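Local coordinates for protein Atg1 tMIT (Kluyveromyces marxianus, PDB 4P1N) that belongs to a serine/threonine protein kinase that is essential in autophagy, where it is required to form autophagosomes, and that also serves cytoplasm-to-vacuole transport, at residues B[12-17]-B[121-126]; B[182-187]-B[233-238]; B[211-216]-B[269-274]. All blocks are in the same frame, centred on the assembly; numbering follows the deposited sequence.

Contact 1 of 3, residues B[12-17]-B[121-126]; sequences PFVESL and KLTSKW
Leu122 reaches across to Phe13 and Leu17 with one methyl, CD2. Its CG stands opposite the backbone N (chi1 -169°), which carries the branch out toward helix 10-33. There CD2 lies 3.7 Å from Phe13 CB, at the root of that side chain, and meets the phenyl ring obliquely. One turn further along the first helix, Leu17 CD1 comes within 4.0 Å of the same CD2. Val14 CG2 is a looser third neighbour, so this single methyl sits against three residues of 12-17. The two helices run antiparallel, 165° between their directions and 10.6 Å between the axes of these short segments; with helix 137-170, whose Leu142 and Ile146 touch Val14, they make up the three-helix arrangement of the first MIT domain. Thr123 follows, level with Val14, their CA atoms 7.5 Å apart. Its OG1 faces Val14 CG2 at 3.5 Å, the two side chains crossing at about a right angle. That hydroxyl is hydrogen-bonded to Ser119 O, one turn back on its own helix, and its contact with the valine methyl is van der Waals only.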
loop_
_atom_site.group_PDB
_atom_site.type_symbol
_atom_site.label_atom_id
_atom_site.label_comp_id
_atom_site.label_asym_id
_atom_site.label_seq_id
_atom_site.Cartn_x
_atom_site.Cartn_y
_atom_site.Cartn_z
ATOM N N PRO B 12 -2.861 -3.770 -13.847
ATOM C CA PRO B 12 -3.956 -4.628 -13.386
ATOM C C PRO B 12 -3.470 -5.964 -12.841
ATOM O O PRO B 12 -4.125 -6.518 -11.967
ATOM C CB PRO B 12 -4.831 -4.825 -14.634
ATOM C CG PRO B 12 -4.115 -4.181 -15.774
ATOM C CD PRO B 12 -3.100 -3.245 -15.208
ATOM N N PHE B 13 -2.343 -6.483 -13.338
ATOM C CA PHE B 13 -1.773 -7.696 -12.762
ATOM C C PHE B 13 -1.283 -7.444 -11.332
ATOM O O PHE B 13 -1.472 -8.267 -10.443
ATOM C CB PHE B 13 -0.646 -8.236 -13.618
ATOM C CG PHE B 13 -1.116 -9.120 -14.752
ATOM C CD1 PHE B 13 -1.894 -8.605 -15.783
ATOM C CD2 PHE B 13 -0.771 -10.471 -14.797
ATOM C CE1 PHE B 13 -2.322 -9.413 -16.834
ATOM C CE2 PHE B 13 -1.193 -11.281 -15.853
ATOM C CZ PHE B 13 -1.966 -10.750 -16.873
ATOM N N VAL B 14 -0.681 -6.282 -11.121
ATOM C CA VAL B 14 -0.206 -5.889 -9.826
ATOM C C VAL B 14 -1.386 -5.586 -8.899
ATOM O O VAL B 14 -1.344 -5.962 -7.758
ATOM C CB VAL B 14 0.728 -4.679 -9.942
ATOM C CG1 VAL B 14 1.171 -4.196 -8.573
ATOM C CG2 VAL B 14 1.953 -5.071 -10.747
ATOM N N GLU B 15 -2.453 -4.963 -9.397
ATOM C CA GLU B 15 -3.641 -4.726 -8.564
ATOM C C GLU B 15 -4.265 -6.024 -8.065
ATOM O O GLU B 15 -4.706 -6.104 -6.931
ATOM C CB GLU B 15 -4.724 -3.955 -9.314
ATOM C CG GLU B 15 -4.492 -2.471 -9.318
ATOM C CD GLU B 15 -5.540 -1.702 -10.108
ATOM O OE1 GLU B 15 -5.996 -2.202 -11.151
ATOM O OE2 GLU B 15 -5.887 -0.577 -9.687
ATOM N N SER B 16 -4.347 -6.994 -8.971
ATOM C CA SER B 16 -4.846 -8.351 -8.687
ATOM C C SER B 16 -4.000 -9.087 -7.604
ATOM O O SER B 16 -4.529 -9.694 -6.688
ATOM C CB SER B 16 -4.863 -9.145 -10.010
ATOM O OG SER B 16 -5.227 -10.504 -9.812
ATOM N N LEU B 17 -2.682 -9.011 -7.701
ATOM C CA LEU B 17 -1.827 -9.553 -6.668
ATOM C C LEU B 17 -1.987 -8.825 -5.373
ATOM O O LEU B 17 -1.937 -9.454 -4.333
ATOM C CB LEU B 17 -0.337 -9.542 -7.077
ATOM C CG LEU B 17 -0.079 -10.554 -8.187
ATOM C CD1 LEU B 17 1.223 -10.241 -8.927
ATOM C CD2 LEU B 17 -0.068 -11.987 -7.652
ATOM N N LYS B 121 8.640 -9.055 -8.081
ATOM C CA LYS B 121 9.313 -9.776 -9.167
ATOM C C LYS B 121 8.703 -9.471 -10.534
ATOM O O LYS B 121 9.407 -9.156 -11.476
ATOM C CB LYS B 121 9.240 -11.280 -8.904
ATOM C CG LYS B 121 10.175 -11.715 -7.793
ATOM C CD LYS B 121 9.861 -13.113 -7.290
ATOM C CE LYS B 121 10.842 -13.555 -6.203
ATOM N NZ LYS B 121 10.505 -14.919 -5.700
ATOM N N LEU B 122 7.386 -9.559 -10.615
ATOM C CA LEU B 122 6.653 -9.264 -11.830
ATOM C C LEU B 122 6.929 -7.843 -12.283
ATOM O O LEU B 122 7.202 -7.588 -13.462
ATOM C CB LEU B 122 5.156 -9.442 -11.583
ATOM C CG LEU B 122 4.234 -9.427 -12.804
ATOM C CD1 LEU B 122 4.268 -10.777 -13.505
ATOM C CD2 LEU B 122 2.799 -9.099 -12.425
ATOM N N THR B 123 6.856 -6.916 -11.335
ATOM C CA THR B 123 7.120 -5.523 -11.598
ATOM C C THR B 123 8.566 -5.325 -11.982
ATOM O O THR B 123 8.873 -4.570 -12.901
ATOM C CB THR B 123 6.756 -4.635 -10.375
ATOM O OG1 THR B 123 5.385 -4.856 -10.017
ATOM C CG2 THR B 123 6.954 -3.177 -10.706
ATOM N N SER B 124 9.444 -6.010 -11.270
ATOM C CA SER B 124 10.883 -5.903 -11.466
ATOM C C SER B 124 11.234 -6.381 -12.866
ATOM O O SER B 124 11.939 -5.709 -13.601
ATOM C CB SER B 124 11.605 -6.753 -10.413
ATOM O OG SER B 124 13.007 -6.730 -10.554
ATOM N N LYS B 125 10.703 -7.536 -13.236
ATOM C CA LYS B 125 10.911 -8.083 -14.564
ATOM C C LYS B 125 10.385 -7.133 -15.660
ATOM O O LYS B 125 11.048 -6.898 -16.675
ATOM C CB LYS B 125 10.227 -9.452 -14.664
ATOM N N TRP B 126 9.195 -6.589 -15.449
ATOM C CA TRP B 126 8.565 -5.687 -16.424
ATOM C C TRP B 126 9.382 -4.412 -16.573
ATOM O O TRP B 126 9.629 -3.940 -17.691
ATOM C CB TRP B 126 7.129 -5.359 -16.007
ATOM C CG TRP B 126 6.567 -4.163 -16.681
ATOM C CD1 TRP B 126 5.998 -4.122 -17.912
ATOM C CD2 TRP B 126 6.524 -2.822 -16.172
ATOM N NE1 TRP B 126 5.599 -2.847 -18.206
ATOM C CE2 TRP B 126 5.916 -2.022 -17.162
ATOM C CE3 TRP B 126 6.933 -2.222 -14.974
ATOM C CZ2 TRP B 126 5.699 -0.656 -16.996
ATOM C CZ3 TRP B 126 6.728 -0.863 -14.807
ATOM C CH2 TRP B 126 6.111 -0.091 -15.813
#

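Contact 2 of 3, residues B[182-187]-B[233-238]; sequences IFVEKL and SNEVYD
Asn234 and Glu185 carry the polar side of this contact. ND2 of Asn234 gives a weak hydrogen bond to Glu185 OE1, 3.1 Å long and bent to 140° at the hydrogen. The second carboxylate oxygen, Glu185 OE2, is about as close to Asn234 ND2, at 3.0 Å. The amide and carboxylate planes are only 22° apart, although the side chains themselves cross at about a right angle. A bend at chi2 of Glu185 (-61°) brings its carboxylate round to the amide.

Water adds a second link: it accepts from Asn234 ND2 at 2.8 Å and from Val184 N at 2.9 Å, tying the first turn of helix 184-204 to the asparagine. At its other end the amide makes an Asx turn, Asn234 OD1 taking Val236 N in the carbonyl plane at 2.9 Å, inside the type I beta turn from Asn234 to Tyr237. With OD1 accepting and ND2 donating, the rotation of the amide is probably set, chiefly by the OD1 bond and the water.

Van der Waals contacts flank this polar centre. Phe183 CE2 lies 4.2 Å from Tyr237 CE2 and 3.6 Å from Tyr237 OH, the two side chains crossing at roughly a right angle. Val236 CG2, from the same turn, lies over one face of the tyrosine ring, offset toward its rim. The Val184 CG1 methyl lies 3.9 Å from the amide nitrogen, Asn234 ND2.

The arrangement joins the start of the first helix of the second MIT domain to the link between helices 209-227 and 250-273. There Asn234 and Tyr237 bond through their backbones to Ile245, while helix 95-129 supplies Lys111 and Thr114 to Glu235 and Leu107 to Ile182 and Val236.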
loop_
_atom_site.group_PDB
_atom_site.type_symbol
_atom_site.label_atom_id
_atom_site.label_comp_id
_atom_site.label_asym_id
_atom_site.label_seq_id
_atom_site.Cartn_x
_atom_site.Cartn_y
_atom_site.Cartn_z
ATOM N N ILE B 182 -0.224 -28.046 11.366
ATOM C CA ILE B 182 -0.995 -26.938 10.877
ATOM C C ILE B 182 -0.514 -26.648 9.484
ATOM O O ILE B 182 0.684 -26.453 9.273
ATOM C CB ILE B 182 -0.862 -25.706 11.759
ATOM C CG1 ILE B 182 -1.362 -26.040 13.164
ATOM C CG2 ILE B 182 -1.678 -24.556 11.156
ATOM C CD1 ILE B 182 -1.079 -24.992 14.215
ATOM N N PHE B 183 -1.454 -26.693 8.542
ATOM C CA PHE B 183 -1.220 -26.412 7.145
ATOM C C PHE B 183 -1.874 -25.068 6.820
ATOM O O PHE B 183 -3.066 -24.848 7.095
ATOM C CB PHE B 183 -1.886 -27.455 6.257
ATOM C CG PHE B 183 -1.186 -28.787 6.227
ATOM C CD1 PHE B 183 -1.605 -29.822 7.048
ATOM C CD2 PHE B 183 -0.128 -29.023 5.348
ATOM C CE1 PHE B 183 -0.985 -31.065 7.009
ATOM C CE2 PHE B 183 0.490 -30.280 5.304
ATOM C CZ PHE B 183 0.059 -31.291 6.138
ATOM N N VAL B 184 -1.114 -24.191 6.179
ATOM C CA VAL B 184 -1.658 -22.916 5.768
ATOM C C VAL B 184 -2.814 -23.122 4.759
ATOM O O VAL B 184 -3.760 -22.329 4.683
ATOM C CB VAL B 184 -0.562 -22.021 5.161
ATOM C CG1 VAL B 184 -0.179 -22.543 3.768
ATOM C CG2 VAL B 184 -1.085 -20.584 5.084
ATOM N N GLU B 185 -2.782 -24.195 3.982
ATOM C CA GLU B 185 -3.817 -24.260 2.962
ATOM C C GLU B 185 -5.177 -24.628 3.555
ATOM O O GLU B 185 -6.198 -24.147 3.088
ATOM C CB GLU B 185 -3.423 -25.006 1.677
ATOM C CG GLU B 185 -2.426 -26.092 1.715
ATOM C CD GLU B 185 -1.044 -25.767 2.173
ATOM O OE1 GLU B 185 -0.160 -25.493 1.344
ATOM O OE2 GLU B 185 -0.796 -25.946 3.374
ATOM N N LYS B 186 -5.164 -25.344 4.664
ATOM C CA LYS B 186 -6.374 -25.614 5.408
ATOM C C LYS B 186 -6.961 -24.358 6.062
ATOM O O LYS B 186 -8.158 -24.116 6.006
ATOM C CB LYS B 186 -6.085 -26.670 6.453
ATOM C CG LYS B 186 -7.310 -27.080 7.233
ATOM C CD LYS B 186 -7.135 -26.939 8.753
ATOM C CE LYS B 186 -7.765 -28.123 9.479
ATOM N NZ LYS B 186 -9.240 -28.164 9.247
ATOM N N LEU B 187 -6.105 -23.554 6.676
ATOM C CA LEU B 187 -6.464 -22.209 7.143
ATOM C C LEU B 187 -7.162 -21.376 6.063
ATOM O O LEU B 187 -8.218 -20.839 6.271
ATOM C CB LEU B 187 -5.186 -21.474 7.575
ATOM C CG LEU B 187 -4.819 -21.306 9.056
ATOM C CD1 LEU B 187 -5.570 -22.255 9.966
ATOM C CD2 LEU B 187 -3.309 -21.357 9.276
ATOM N N SER B 233 2.318 -22.898 -3.693
ATOM C CA SER B 233 3.425 -23.595 -3.040
ATOM C C SER B 233 3.581 -23.218 -1.572
ATOM O O SER B 233 3.402 -22.067 -1.218
ATOM C CB SER B 233 4.720 -23.307 -3.782
ATOM O OG SER B 233 4.726 -24.131 -4.945
ATOM N N ASN B 234 3.959 -24.195 -0.743
ATOM C CA ASN B 234 3.959 -24.027 0.697
ATOM C C ASN B 234 5.335 -23.593 1.169
ATOM O O ASN B 234 6.334 -24.294 0.952
ATOM C CB ASN B 234 3.526 -25.311 1.385
ATOM C CG ASN B 234 3.314 -25.130 2.883
ATOM O OD1 ASN B 234 4.171 -24.585 3.573
ATOM N ND2 ASN B 234 2.169 -25.598 3.391
ATOM N N GLU B 235 5.372 -22.460 1.872
ATOM C CA GLU B 235 6.625 -21.858 2.162
ATOM C C GLU B 235 7.430 -22.524 3.292
ATOM O O GLU B 235 8.550 -22.153 3.513
ATOM C CB GLU B 235 6.598 -20.311 2.330
ATOM C CG GLU B 235 5.430 -19.349 2.328
ATOM C CD GLU B 235 4.143 -19.667 1.613
ATOM O OE1 GLU B 235 3.878 -19.092 0.509
ATOM O OE2 GLU B 235 3.330 -20.386 2.246
ATOM N N VAL B 236 6.877 -23.507 3.996
ATOM C CA VAL B 236 7.674 -24.227 4.983
ATOM C C VAL B 236 8.167 -25.547 4.411
ATOM O O VAL B 236 8.903 -26.227 5.065
ATOM C CB VAL B 236 6.929 -24.441 6.322
ATOM C CG1 VAL B 236 6.617 -23.089 6.974
ATOM C CG2 VAL B 236 5.652 -25.241 6.141
ATOM N N TYR B 237 7.767 -25.890 3.192
ATOM C CA TYR B 237 8.250 -27.120 2.533
ATOM C C TYR B 237 9.208 -26.785 1.410
ATOM O O TYR B 237 8.834 -26.771 0.247
ATOM C CB TYR B 237 7.098 -27.971 2.015
ATOM C CG TYR B 237 6.262 -28.516 3.141
ATOM C CD1 TYR B 237 6.792 -29.415 4.062
ATOM C CD2 TYR B 237 4.963 -28.096 3.315
ATOM C CE1 TYR B 237 6.026 -29.888 5.110
ATOM C CE2 TYR B 237 4.191 -28.558 4.352
ATOM C CZ TYR B 237 4.724 -29.453 5.238
ATOM O OH TYR B 237 3.917 -29.868 6.243
ATOM N N ASP B 238 10.446 -26.504 1.783
ATOM C CA ASP B 238 11.486 -26.083 0.844
ATOM C C ASP B 238 12.169 -27.334 0.286
ATOM O O ASP B 238 12.419 -28.310 0.999
ATOM C CB ASP B 238 12.477 -25.102 1.511
ATOM C CG ASP B 238 13.758 -24.830 0.658
ATOM O OD1 ASP B 238 14.535 -25.776 0.394
ATOM O OD2 ASP B 238 14.006 -23.665 0.283
HETATM O O HOH W 1 1.695 -24.931 6.034
#

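Contact 3 of 3, residues B[211-216]-B[269-274]; sequences TCELAY and ALKSKM
The Tyr216 ring meets Leu270 at its edge, near the ring plane, with Tyr216 CE2 4.4 Å from Leu270 CG; its hydroxyl goes to Glu203 of helix 184-204. The other flat group, the Glu213 carboxylate, is approached by Lys271 on the syn side of OE2, with NZ 32° out of its plane. This salt bridge is short, Glu213 OE2 to Lys271 NZ 2.8 Å. The glutamate stretches straight out beyond CG, whereas the lysine bends at chi2 and chi3, laying its CD close to OE2 as well. The other oxygen, Glu213 OE1, faces Met274 SD at 3.6 Å. Behind the charges, Leu270 CD1 packs 4.0 Å from Cys212 CB and equally far from Glu213 CB. The two segments run antiparallel, 157° between their directions; their helices are two of the three of the second MIT domain, and Leu202 of the third, helix 184-204, touches Cys212. Replacing Glu213 with an alanine would probably leave the Lys271 amine without its carboxylate mate and Met274 with less to lie against. The chemistry is thus split: hydrocarbon at the buried side, and toward the solvent-facing Lys271 an ion pair bridging the two helices beside the chain's C-terminal end.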
loop_
_atom_site.group_PDB
_atom_site.type_symbol
_atom_site.label_atom_id
_atom_site.label_comp_id
_atom_site.label_asym_id
_atom_site.label_seq_id
_atom_site.Cartn_x
_atom_site.Cartn_y
_atom_site.Cartn_z
ATOM N N THR B 211 -21.969 -5.673 1.181
ATOM C CA THR B 211 -21.286 -6.469 2.205
ATOM C C THR B 211 -21.142 -7.886 1.696
ATOM O O THR B 211 -20.058 -8.450 1.726
ATOM C CB THR B 211 -22.069 -6.417 3.545
ATOM O OG1 THR B 211 -22.149 -5.054 3.977
ATOM C CG2 THR B 211 -21.413 -7.229 4.619
ATOM N N CYS B 212 -22.235 -8.433 1.167
ATOM C CA CYS B 212 -22.226 -9.778 0.606
ATOM C C CYS B 212 -21.271 -9.909 -0.574
ATOM O O CYS B 212 -20.577 -10.917 -0.673
ATOM C CB CYS B 212 -23.612 -10.183 0.153
ATOM S SG CYS B 212 -24.810 -10.223 1.481
ATOM N N GLU B 213 -21.228 -8.880 -1.427
ATOM C CA GLU B 213 -20.395 -8.890 -2.636
ATOM C C GLU B 213 -18.921 -8.952 -2.303
ATOM O O GLU B 213 -18.166 -9.705 -2.901
ATOM C CB GLU B 213 -20.644 -7.647 -3.509
ATOM C CG GLU B 213 -19.615 -7.485 -4.641
ATOM C CD GLU B 213 -19.968 -6.418 -5.684
ATOM O OE1 GLU B 213 -20.909 -5.630 -5.447
ATOM O OE2 GLU B 213 -19.282 -6.371 -6.743
ATOM N N LEU B 214 -18.519 -8.135 -1.343
ATOM C CA LEU B 214 -17.140 -8.093 -0.911
ATOM C C LEU B 214 -16.728 -9.389 -0.242
ATOM O O LEU B 214 -15.614 -9.854 -0.456
ATOM C CB LEU B 214 -16.935 -6.924 0.033
ATOM C CG LEU B 214 -15.449 -6.632 0.221
ATOM C CD1 LEU B 214 -15.133 -5.247 -0.337
ATOM C CD2 LEU B 214 -15.083 -6.760 1.684
ATOM N N ALA B 215 -17.621 -9.985 0.549
ATOM C CA ALA B 215 -17.327 -11.275 1.152
ATOM C C ALA B 215 -17.080 -12.360 0.099
ATOM O O ALA B 215 -16.041 -13.016 0.119
ATOM C CB ALA B 215 -18.413 -11.690 2.125
ATOM N N TYR B 216 -17.992 -12.532 -0.853
ATOM C CA TYR B 216 -17.751 -13.528 -1.901
ATOM C C TYR B 216 -16.428 -13.242 -2.625
ATOM O O TYR B 216 -15.674 -14.154 -2.897
ATOM C CB TYR B 216 -18.868 -13.562 -2.920
ATOM C CG TYR B 216 -20.209 -14.026 -2.413
ATOM C CD1 TYR B 216 -20.340 -15.232 -1.743
ATOM C CD2 TYR B 216 -21.355 -13.284 -2.663
ATOM C CE1 TYR B 216 -21.557 -15.667 -1.298
ATOM C CE2 TYR B 216 -22.595 -13.721 -2.229
ATOM C CZ TYR B 216 -22.685 -14.907 -1.537
ATOM O OH TYR B 216 -23.902 -15.352 -1.100
ATOM N N ALA B 269 -24.934 -14.034 -9.585
ATOM C CA ALA B 269 -26.382 -13.959 -9.287
ATOM C C ALA B 269 -26.668 -12.735 -8.442
ATOM O O ALA B 269 -27.568 -11.940 -8.729
ATOM C CB ALA B 269 -26.838 -15.200 -8.542
ATOM N N LEU B 270 -25.887 -12.575 -7.387
ATOM C CA LEU B 270 -26.041 -11.425 -6.523
ATOM C C LEU B 270 -25.894 -10.108 -7.299
ATOM O O LEU B 270 -26.655 -9.167 -7.100
ATOM C CB LEU B 270 -25.007 -11.486 -5.417
ATOM C CG LEU B 270 -25.216 -10.723 -4.112
ATOM C CD1 LEU B 270 -23.987 -9.857 -3.842
ATOM C CD2 LEU B 270 -26.499 -9.909 -3.995
ATOM N N LYS B 271 -24.915 -10.030 -8.180
ATOM C CA LYS B 271 -24.727 -8.805 -8.982
ATOM C C LYS B 271 -25.917 -8.502 -9.880
ATOM O O LYS B 271 -26.261 -7.330 -10.094
ATOM C CB LYS B 271 -23.468 -8.917 -9.821
ATOM C CG LYS B 271 -22.241 -9.013 -8.930
ATOM C CD LYS B 271 -21.417 -7.749 -8.909
ATOM C CE LYS B 271 -20.275 -7.809 -9.911
ATOM N NZ LYS B 271 -19.170 -6.913 -9.447
ATOM N N SER B 272 -26.544 -9.559 -10.390
ATOM C CA SER B 272 -27.736 -9.416 -11.212
ATOM C C SER B 272 -28.855 -8.763 -10.437
ATOM O O SER B 272 -29.525 -7.880 -10.954
ATOM C CB SER B 272 -28.219 -10.773 -11.717
ATOM O OG SER B 272 -27.147 -11.493 -12.274
ATOM N N LYS B 273 -29.056 -9.216 -9.204
ATOM C CA LYS B 273 -30.079 -8.658 -8.320
ATOM C C LYS B 273 -29.850 -7.190 -7.949
ATOM O O LYS B 273 -30.813 -6.461 -7.779
ATOM C CB LYS B 273 -30.206 -9.494 -7.037
ATOM C CG LYS B 273 -30.828 -10.865 -7.261
ATOM C CD LYS B 273 -30.393 -11.873 -6.204
ATOM C CE LYS B 273 -30.962 -11.543 -4.835
ATOM N NZ LYS B 273 -30.347 -12.387 -3.777
ATOM N N MET B 274 -28.603 -6.742 -7.811
ATOM C CA MET B 274 -28.370 -5.336 -7.426
ATOM C C MET B 274 -28.261 -4.339 -8.610
ATOM O O MET B 274 -28.032 -3.147 -8.396
ATOM C CB MET B 274 -27.204 -5.210 -6.411
ATOM C CG MET B 274 -25.773 -5.420 -6.895
ATOM S SD MET B 274 -24.540 -5.287 -5.548
ATOM C CE MET B 274 -24.373 -6.995 -5.086
#

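Contacts 1 and 3 are alike in build: each joins two antiparallel helices, one pair in the first MIT domain and the other in the second, and each is only partly buried. Both centre on a leucine methyl, but contact 1 has no charged pair across it, whereas contact 3 is edged by a salt bridge at its exposed side. Contact 2 is the buried one and lies nearest the middle of the chain. It joins a helix start to a turn, and its grip is mostly polar, through an amide, a carboxylate and a water. Contacts 2 and 3 share the second domain but sit on opposite sides of the chain's centre, their centres about 30 Å apart; their segments alternate along the sequence.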